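Local coordinates for lipopolysaccharide biosynthesis protein wbpB (Thermus thermophilus, PDB 3O9Z) that is an NAD-dependent sugar dehydrogenase that takes part in making 2,3-diacetamido-2,3-dideoxy-D-mannuronic acid and binds 2-oxoglutarate beside its cofactor, at residues S248-D252 / G253-E257; L139-K142 / E143-Q147; F189-L192 / A193-G197; F233-E236 / P237-R240. All coordinates share one frame; numbering follows the deposited sequence.

Interaction 1. Residues S248-D252 / G253-E257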
# COMPACT_ATOMS: atom_id res chain seq x y z
N SER A 248 -4.82 -23.57 -28.01
CA SER A 248 -5.23 -24.42 -29.13
C SER A 248 -6.73 -24.68 -29.06
O SER A 248 -7.28 -25.02 -28.00
CB SER A 248 -4.50 -25.77 -29.05
OG SER A 248 -5.17 -26.75 -29.82
N ILE A 249 -7.41 -24.50 -30.19
CA ILE A 249 -8.78 -24.99 -30.36
C ILE A 249 -8.79 -26.03 -31.47
O ILE A 249 -8.39 -25.76 -32.62
CB ILE A 249 -9.82 -23.88 -30.53
CG1 ILE A 249 -11.23 -24.49 -30.63
CG2 ILE A 249 -9.52 -23.00 -31.75
CD1 ILE A 249 -12.34 -23.44 -30.51
N ALA A 250 -9.21 -27.25 -31.14
CA ALA A 250 -9.25 -28.34 -32.15
C ALA A 250 -10.70 -28.72 -32.40
O ALA A 250 -11.40 -29.15 -31.48
CB ALA A 250 -8.44 -29.55 -31.68
N VAL A 251 -11.17 -28.51 -33.63
CA VAL A 251 -12.59 -28.68 -33.93
C VAL A 251 -12.71 -29.85 -34.91
O VAL A 251 -12.15 -29.83 -36.01
CB VAL A 251 -13.19 -27.43 -34.59
CG1 VAL A 251 -14.65 -27.68 -34.96
CG2 VAL A 251 -13.04 -26.21 -33.67
N ASP A 252 -13.41 -30.89 -34.47
CA ASP A 252 -13.58 -32.11 -35.26
C ASP A 252 -12.20 -32.60 -35.75
O ASP A 252 -12.07 -32.98 -36.92
CB ASP A 252 -14.49 -31.82 -36.46
CG ASP A 252 -15.97 -31.75 -36.10
OD1 ASP A 252 -16.34 -31.82 -34.91
OD2 ASP A 252 -16.77 -31.63 -37.06
N GLY A 253 -11.18 -32.56 -34.89
CA GLY A 253 -9.82 -32.98 -35.25
C GLY A 253 -8.90 -32.04 -36.02
O GLY A 253 -7.77 -32.40 -36.35
N GLU A 254 -9.36 -30.84 -36.33
CA GLU A 254 -8.51 -29.83 -36.97
C GLU A 254 -8.01 -28.79 -35.97
O GLU A 254 -8.82 -28.14 -35.31
CB GLU A 254 -9.35 -29.03 -37.95
CG GLU A 254 -9.88 -29.86 -39.09
CD GLU A 254 -10.28 -28.96 -40.24
OE1 GLU A 254 -10.47 -27.76 -39.97
OE2 GLU A 254 -10.38 -29.45 -41.39
N GLU A 255 -6.72 -28.48 -36.05
CA GLU A 255 -6.01 -27.70 -35.04
C GLU A 255 -5.87 -26.23 -35.41
O GLU A 255 -5.33 -25.88 -36.46
CB GLU A 255 -4.62 -28.35 -34.85
CG GLU A 255 -3.53 -27.49 -34.22
CD GLU A 255 -3.76 -27.35 -32.72
OE1 GLU A 255 -4.95 -27.29 -32.38
OE2 GLU A 255 -2.80 -27.34 -31.92
N VAL A 256 -6.31 -25.32 -34.54
CA VAL A 256 -5.92 -23.91 -34.67
C VAL A 256 -5.17 -23.47 -33.42
O VAL A 256 -5.76 -23.42 -32.34
CB VAL A 256 -7.15 -23.01 -34.95
CG1 VAL A 256 -6.79 -21.51 -34.97
CG2 VAL A 256 -7.81 -23.39 -36.29
N GLU A 257 -3.87 -23.18 -33.54
CA GLU A 257 -3.09 -22.65 -32.42
C GLU A 257 -3.02 -21.15 -32.61
O GLU A 257 -2.58 -20.70 -33.67
CB GLU A 257 -1.67 -23.27 -32.32
CG GLU A 257 -1.03 -23.26 -30.90
CD GLU A 257 -0.60 -21.89 -30.39
OE1 GLU A 257 -0.29 -21.77 -29.17
OE2 GLU A 257 -0.57 -20.94 -31.21
O HOH W 1 -11.30 -32.00 -31.90

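Interaction 2. Residues L139-K142 / E143-Q147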
# COMPACT_ATOMS: atom_id res chain seq x y z
N LEU A 139 -11.33 -15.44 -36.35
CA LEU A 139 -12.35 -14.94 -37.26
C LEU A 139 -12.51 -15.89 -38.46
O LEU A 139 -13.63 -16.13 -38.89
CB LEU A 139 -12.00 -13.54 -37.72
CG LEU A 139 -12.26 -12.38 -36.76
CD1 LEU A 139 -11.45 -11.14 -37.19
CD2 LEU A 139 -13.75 -12.07 -36.69
N ALA A 140 -11.40 -16.39 -38.99
CA ALA A 140 -11.44 -17.32 -40.13
C ALA A 140 -12.16 -18.62 -39.74
O ALA A 140 -13.01 -19.14 -40.48
CB ALA A 140 -10.02 -17.57 -40.64
N LEU A 141 -11.81 -19.15 -38.57
CA LEU A 141 -12.48 -20.33 -38.02
C LEU A 141 -13.98 -20.14 -37.89
O LEU A 141 -14.77 -21.04 -38.26
CB LEU A 141 -11.86 -20.70 -36.67
CG LEU A 141 -12.49 -21.85 -35.90
CD1 LEU A 141 -12.53 -23.13 -36.76
CD2 LEU A 141 -11.64 -22.10 -34.65
N LYS A 142 -14.40 -19.00 -37.36
CA LYS A 142 -15.81 -18.74 -37.17
C LYS A 142 -16.55 -18.73 -38.50
O LYS A 142 -17.66 -19.24 -38.61
CB LYS A 142 -16.02 -17.45 -36.39
CG LYS A 142 -17.49 -17.14 -36.20
CD LYS A 142 -17.74 -15.88 -35.40
CE LYS A 142 -19.14 -15.88 -34.82
NZ LYS A 142 -20.09 -15.38 -35.85
N GLU A 143 -15.91 -18.20 -39.54
CA GLU A 143 -16.55 -18.20 -40.85
C GLU A 143 -16.74 -19.61 -41.37
O GLU A 143 -17.81 -19.94 -41.89
CB GLU A 143 -15.74 -17.35 -41.83
CG GLU A 143 -15.88 -15.89 -41.52
CD GLU A 143 -17.34 -15.50 -41.35
OE1 GLU A 143 -18.05 -15.49 -42.38
OE2 GLU A 143 -17.77 -15.23 -40.20
N ARG A 144 -15.71 -20.44 -41.22
CA ARG A 144 -15.77 -21.81 -41.72
C ARG A 144 -16.85 -22.60 -40.98
O ARG A 144 -17.53 -23.43 -41.59
CB ARG A 144 -14.44 -22.54 -41.57
CG ARG A 144 -13.29 -22.03 -42.44
CD ARG A 144 -12.09 -22.96 -42.41
NE ARG A 144 -11.52 -23.20 -41.09
CZ ARG A 144 -10.61 -22.42 -40.52
NH1 ARG A 144 -10.20 -21.33 -41.15
NH2 ARG A 144 -10.13 -22.72 -39.32
N LEU A 145 -17.02 -22.34 -39.68
CA LEU A 145 -18.04 -23.04 -38.89
C LEU A 145 -19.47 -22.67 -39.29
O LEU A 145 -20.37 -23.51 -39.21
CB LEU A 145 -17.83 -22.74 -37.40
CG LEU A 145 -16.63 -23.48 -36.82
CD1 LEU A 145 -16.20 -22.82 -35.50
CD2 LEU A 145 -16.93 -24.96 -36.60
N GLY A 146 -19.69 -21.43 -39.69
CA GLY A 146 -20.98 -21.01 -40.22
C GLY A 146 -21.44 -21.87 -41.39
O GLY A 146 -22.63 -21.96 -41.65
N GLN A 147 -20.51 -22.52 -42.08
CA GLN A 147 -20.83 -23.36 -43.23
C GLN A 147 -21.35 -24.73 -42.82
O GLN A 147 -21.88 -25.47 -43.64
CB GLN A 147 -19.58 -23.60 -44.08
CG GLN A 147 -19.69 -22.99 -45.46
CD GLN A 147 -19.87 -21.49 -45.37
OE1 GLN A 147 -20.99 -20.98 -45.30
NE2 GLN A 147 -18.75 -20.78 -45.35
O HOH W 2 -15.61 -14.35 -38.91

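Interaction 3. Residues F189-L192 / A193-G197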
# COMPACT_ATOMS: atom_id res chain seq x y z
N PHE A 189 -13.55 -19.19 -22.53
CA PHE A 189 -15.00 -19.35 -22.32
C PHE A 189 -15.70 -18.39 -23.28
O PHE A 189 -16.74 -18.73 -23.89
CB PHE A 189 -15.44 -19.24 -20.86
CG PHE A 189 -14.93 -20.37 -20.02
CD1 PHE A 189 -15.33 -21.68 -20.27
CD2 PHE A 189 -14.05 -20.14 -18.99
CE1 PHE A 189 -14.82 -22.72 -19.50
CE2 PHE A 189 -13.59 -21.17 -18.20
CZ PHE A 189 -13.93 -22.47 -18.48
N ASP A 190 -15.18 -17.17 -23.42
CA ASP A 190 -15.77 -16.22 -24.33
C ASP A 190 -15.63 -16.61 -25.80
O ASP A 190 -16.60 -16.49 -26.57
CB ASP A 190 -15.21 -14.82 -24.05
CG ASP A 190 -15.86 -13.79 -24.93
OD1 ASP A 190 -16.98 -13.37 -24.57
OD2 ASP A 190 -15.26 -13.53 -26.00
N LEU A 191 -14.46 -17.13 -26.18
CA LEU A 191 -14.26 -17.64 -27.54
C LEU A 191 -15.30 -18.71 -27.85
O LEU A 191 -15.94 -18.67 -28.92
CB LEU A 191 -12.85 -18.24 -27.66
CG LEU A 191 -12.56 -19.00 -28.96
CD1 LEU A 191 -12.68 -18.09 -30.19
CD2 LEU A 191 -11.16 -19.64 -28.89
N LEU A 192 -15.48 -19.63 -26.92
CA LEU A 192 -16.42 -20.73 -27.14
C LEU A 192 -17.86 -20.26 -27.19
O LEU A 192 -18.63 -20.78 -28.00
CB LEU A 192 -16.28 -21.78 -26.05
CG LEU A 192 -14.92 -22.50 -26.07
CD1 LEU A 192 -14.74 -23.29 -24.77
CD2 LEU A 192 -14.69 -23.40 -27.32
N ALA A 193 -18.25 -19.29 -26.36
CA ALA A 193 -19.60 -18.74 -26.40
C ALA A 193 -19.83 -18.03 -27.73
O ALA A 193 -20.92 -18.12 -28.33
CB ALA A 193 -19.84 -17.79 -25.19
N TRP A 194 -18.86 -17.25 -28.16
CA TRP A 194 -18.93 -16.54 -29.45
C TRP A 194 -19.10 -17.51 -30.63
O TRP A 194 -19.94 -17.27 -31.51
CB TRP A 194 -17.64 -15.72 -29.60
CG TRP A 194 -17.47 -14.92 -30.83
CD1 TRP A 194 -18.29 -13.92 -31.30
CD2 TRP A 194 -16.31 -14.92 -31.68
NE1 TRP A 194 -17.72 -13.35 -32.41
CE2 TRP A 194 -16.49 -13.92 -32.64
CE3 TRP A 194 -15.11 -15.65 -31.67
CZ2 TRP A 194 -15.55 -13.67 -33.65
CZ3 TRP A 194 -14.16 -15.39 -32.67
CH2 TRP A 194 -14.40 -14.41 -33.64
N LEU A 195 -18.34 -18.61 -30.65
CA LEU A 195 -18.45 -19.58 -31.73
C LEU A 195 -19.68 -20.47 -31.61
O LEU A 195 -20.29 -20.79 -32.64
CB LEU A 195 -17.21 -20.46 -31.76
CG LEU A 195 -15.87 -19.76 -32.01
CD1 LEU A 195 -14.74 -20.78 -31.86
CD2 LEU A 195 -15.86 -19.14 -33.42
N PHE A 196 -20.04 -20.87 -30.40
CA PHE A 196 -20.92 -22.03 -30.21
C PHE A 196 -22.13 -21.77 -29.34
O PHE A 196 -22.94 -22.67 -29.10
CB PHE A 196 -20.14 -23.22 -29.65
CG PHE A 196 -18.97 -23.65 -30.47
CD1 PHE A 196 -19.14 -24.04 -31.79
CD2 PHE A 196 -17.69 -23.67 -29.94
CE1 PHE A 196 -18.06 -24.48 -32.56
CE2 PHE A 196 -16.61 -24.09 -30.66
CZ PHE A 196 -16.78 -24.49 -31.99
N GLY A 197 -22.30 -20.55 -28.84
CA GLY A 197 -23.48 -20.26 -28.03
C GLY A 197 -23.50 -20.59 -26.56
O GLY A 197 -22.46 -20.69 -25.92

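Interaction 4. Residues F233-E236 / P237-R240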
# COMPACT_ATOMS: atom_id res chain seq x y z
N PHE A 233 2.74 -28.08 -18.89
CA PHE A 233 1.69 -28.71 -19.72
C PHE A 233 1.74 -28.33 -21.19
O PHE A 233 0.96 -28.82 -22.00
CB PHE A 233 0.27 -28.44 -19.15
CG PHE A 233 -0.03 -29.18 -17.85
CD1 PHE A 233 -0.33 -30.54 -17.83
CD2 PHE A 233 0.08 -28.51 -16.66
CE1 PHE A 233 -0.59 -31.19 -16.64
CE2 PHE A 233 -0.15 -29.16 -15.45
CZ PHE A 233 -0.49 -30.49 -15.44
N VAL A 234 2.63 -27.42 -21.56
CA VAL A 234 2.88 -27.20 -22.98
C VAL A 234 3.34 -28.55 -23.58
O VAL A 234 4.20 -29.23 -23.00
CB VAL A 234 4.01 -26.17 -23.15
CG1 VAL A 234 4.36 -26.04 -24.66
CG2 VAL A 234 3.55 -24.81 -22.64
N PRO A 235 2.76 -28.94 -24.73
CA PRO A 235 3.12 -30.23 -25.34
C PRO A 235 4.63 -30.36 -25.50
O PRO A 235 5.33 -29.38 -25.76
CB PRO A 235 2.45 -30.16 -26.71
CG PRO A 235 1.21 -29.34 -26.45
CD PRO A 235 1.65 -28.29 -25.46
N GLU A 236 5.12 -31.57 -25.25
CA GLU A 236 6.56 -31.81 -25.19
C GLU A 236 7.37 -31.34 -26.40
O GLU A 236 8.42 -30.74 -26.22
CB GLU A 236 6.86 -33.29 -24.91
CG GLU A 236 8.32 -33.51 -24.58
CD GLU A 236 9.15 -33.78 -25.82
OE1 GLU A 236 8.57 -34.22 -26.84
OE2 GLU A 236 10.37 -33.54 -25.77
N PRO A 237 6.84 -31.52 -27.62
CA PRO A 237 7.62 -31.03 -28.78
C PRO A 237 7.84 -29.51 -28.82
O PRO A 237 8.80 -29.03 -29.43
CB PRO A 237 6.80 -31.53 -29.97
CG PRO A 237 6.09 -32.76 -29.45
CD PRO A 237 5.66 -32.28 -28.05
N LEU A 238 6.98 -28.74 -28.16
CA LEU A 238 7.16 -27.30 -28.00
C LEU A 238 7.92 -26.97 -26.71
O LEU A 238 8.72 -26.04 -26.67
CB LEU A 238 5.79 -26.62 -27.96
CG LEU A 238 4.93 -26.74 -29.22
CD1 LEU A 238 3.50 -26.28 -28.94
CD2 LEU A 238 5.56 -25.87 -30.30
N ARG A 239 7.60 -27.67 -25.63
CA ARG A 239 8.25 -27.46 -24.35
C ARG A 239 9.76 -27.72 -24.41
O ARG A 239 10.54 -26.99 -23.79
CB ARG A 239 7.58 -28.36 -23.30
CG ARG A 239 8.06 -28.09 -21.89
CD ARG A 239 7.30 -28.99 -20.94
NE ARG A 239 7.91 -30.31 -20.92
CZ ARG A 239 7.28 -31.43 -21.25
NH1 ARG A 239 6.01 -31.40 -21.64
NH2 ARG A 239 7.92 -32.59 -21.17
N ARG A 240 10.16 -28.72 -25.19
CA ARG A 240 11.59 -29.04 -25.34
C ARG A 240 12.34 -27.88 -25.95
O ARG A 240 13.55 -27.74 -25.75
CB ARG A 240 11.77 -30.31 -26.18
CG ARG A 240 11.62 -30.04 -27.67
CD ARG A 240 12.03 -31.24 -28.54
NE ARG A 240 11.13 -32.38 -28.41
CZ ARG A 240 10.95 -33.32 -29.34
NH1 ARG A 240 11.60 -33.28 -30.51
NH2 ARG A 240 10.09 -34.30 -29.09

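Interaction 1. Residues S248-D252 / G253-E257
A beta hairpin with a two-residue loop links antiparallel strands 248-251 and 254-257, with Val251 and Glu254 facing each other across a type I' turn with Asp252 and Gly253 at its centre. Both central residues have positive phi, as this turn type requires. Val251 and Glu254 close the loop with a reciprocal pair of backbone bonds, Val251 N to Glu254 O at 2.9 Å and Glu254 N to Val251 O at 3.0 Å, and Ile249 and Val256 repeat the exchange two residues further along each strand. A water links the two sides of the turn, accepting from Gly253 N and donating weakly to Ala250 O.

The side-chain contact lies at the open end, where Ser248 OG donates to Glu255 OE1 over 2.6 Å, on the lone pair syn to the second carboxylate oxygen. A bend at chi2 (75°) folds the Glu255 chain back over the neighbouring strand to reach that hydroxyl, while OE2 accepts from Tyr246. On the other face, Ile249 and Val256 lie side by side with CG2 of Ile249 4.0 Å from CB of Val256.

That apolar face, with Val251, lies under helix 136-146, and Ile249 also reaches Leu192 and Leu195 of helix 186-196. Strand 254-257 is the outermost of its sheet within the chain, whereas strand 245-251 pairs on its other side with strand 152-160, where Asp252 OD1 also accepts from Asp153 N.

Interaction 2. Residues L139-K142 / E143-Q147
Arg144 lies back along its own helix over Ala140 and Leu141, one turn earlier in helix 136-146. Its CB rests 3.6 Å from Leu141 O, and CG comes 3.5 Å from Ala140 O, the carbonyl that accepts the hydrogen bond of Arg144 N. A bend at chi3 (-59°) then turns the chain back toward the helix and lays the guanidinium against the backbone, with Leu141 CA 3.5 Å above one face, toward the rim. Of the two terminal nitrogens, NH1 touches Ala140 CB, while NH2 reaches Leu141 CD1 at 3.5 Å. The side chains of Arg144 and Leu141 cross at about a right angle, and the guanidinium face lies over the backbone of Ala140 and Leu141, Ala140 O included.

With CG of Leu141 swung opposite its backbone N (chi1 176°), the side chain also meets Leu145 one turn on: its CG is 3.9 Å from Leu145 CD1, and Leu145 CG lies 3.4 Å from Leu141 O. An alanine in place of Leu145 is likely to leave a gap beside Leu141 and strip Val251 and Phe196 of an apolar neighbour. On another side of the helix, a water donates to both Leu139 O and Glu143 OE2, at 2.7 Å each, tying the folded glutamate to the backbone.

Lys142 makes a cation-pi contact with Trp194 of helix 186-196. The helix is amphipathic here: Leu141 and Leu145 form the apolar side turned to strand 245-251, whereas within this stretch Arg144 makes mainly van der Waals contacts and leaves the main-chain i to i+4 bonds to hold the helix.

Interaction 3. Residues F189-L192 / A193-G197
Leu191 sits between Trp194 and Leu195, touching both with a single methyl. Its CD1 meets the indole at the edge, in the ring plane, 3.7 Å from Trp194 CE3, and lies 3.8 Å from Leu195 CD1. One residue on, Leu192 CD2 approaches the Phe196 ring in the same edgewise fashion, 3.9 Å from CE2, while Leu195 CB stands over the centre of that ring, 3.7 Å above its plane. With CG opposite the carbonyl carbon and beside the backbone N (chi1 -56°), the ring of Phe196 is placed where Leu195 CB and Leu192 CD2 can both reach it.

Behind these side chains, the i to i+4 bonds of helix 186-196 set the spacing. The last from the 189-192 carbonyls, Phe196 N to Leu192 O at 2.8 Å, is noticeably bent (137°). Gly197 leaves the helix with positive phi, its N still bonded to Ala193 O.

Further out, Leu138 and Lys142 of helix 136-146 lie against Leu191 and Leu195, and Leu216 and Leu218 of strand 211-218 against Leu192. Buried Asp190 forms a salt bridge with Arg133. A serine in place of Leu195 would probably open a gap beside Leu191 CD1 and leave Ile249 without one of its apolar neighbours.

Between helices and sheet, therefore, cohesion is mainly hydrophobic, and the one buried carboxylate of this stretch has a cationic mate.

Interaction 4. Residues F233-E236 / P237-R240
Glu236 and Arg240 form a side-on salt bridge across one turn at the start of the short helix 236-239. Two nitrogens of the arginine grip the carboxylate, one to each oxygen. Arg240 NH2 meets the syn lone pair of Glu236 OE1 at 2.7 Å, nearly straight at 173°, while NE approaches OE2 at 3.0 Å from above the carboxylate plane. The flat groups stand 41° apart, so this fork is twisted. Arg240 reaches it with CG wedged between its backbone N and carbonyl carbon (chi1 79°), and the chain bends again at chi3; Glu236 bends at chi2.

Arg239 takes a different path. Extended through its first two torsions and folded at chi3, it places NH1 3.1 Å from Val234 O, nearly along the C=O axis. Its NH2 lies 3.6 Å from Glu236 CG, so this second guanidinium leans on the aliphatic part of the glutamate and not on its charge.

Pro235, the N-cap, presents its carbonyl to two donors: Arg239 N, in the carbonyl plane at 2.8 Å, and Leu238 N, from above that plane. Val234 CG1 packs at 3.6 Å on Leu238 CB, and Pro235 and Leu238 both touch Tyr246 of strand 245-251.

The two arginines thus serve separate ends: one pairs with Glu236 and probably offsets its charge, which near the helix N terminus probably also suits the helix dipole, and the other pins the loop carbonyl before the cap.

In the fold
From the N terminus the contacts come in series, each closing within its own stretch, and none nests in or crosses another. Interaction 2, on helix 136-146, precedes the first strand of the six-stranded C-terminal sheet; interaction 3 follows on helix 186-196, and the two helices touch through Lys142 and Leu195. Interaction 4 starts a short helix in the connection between strands 221-228 and 245-251. Interaction 1 then closes the hairpin at the sheet edge, where Ile249 meets Leu141 of interaction 2 and Leu195 of interaction 3. Interactions 1, 2 and 3 thus share one helix-sheet interface, whereas interaction 4 stands apart, its nearest atoms about 6 Å from interaction 1.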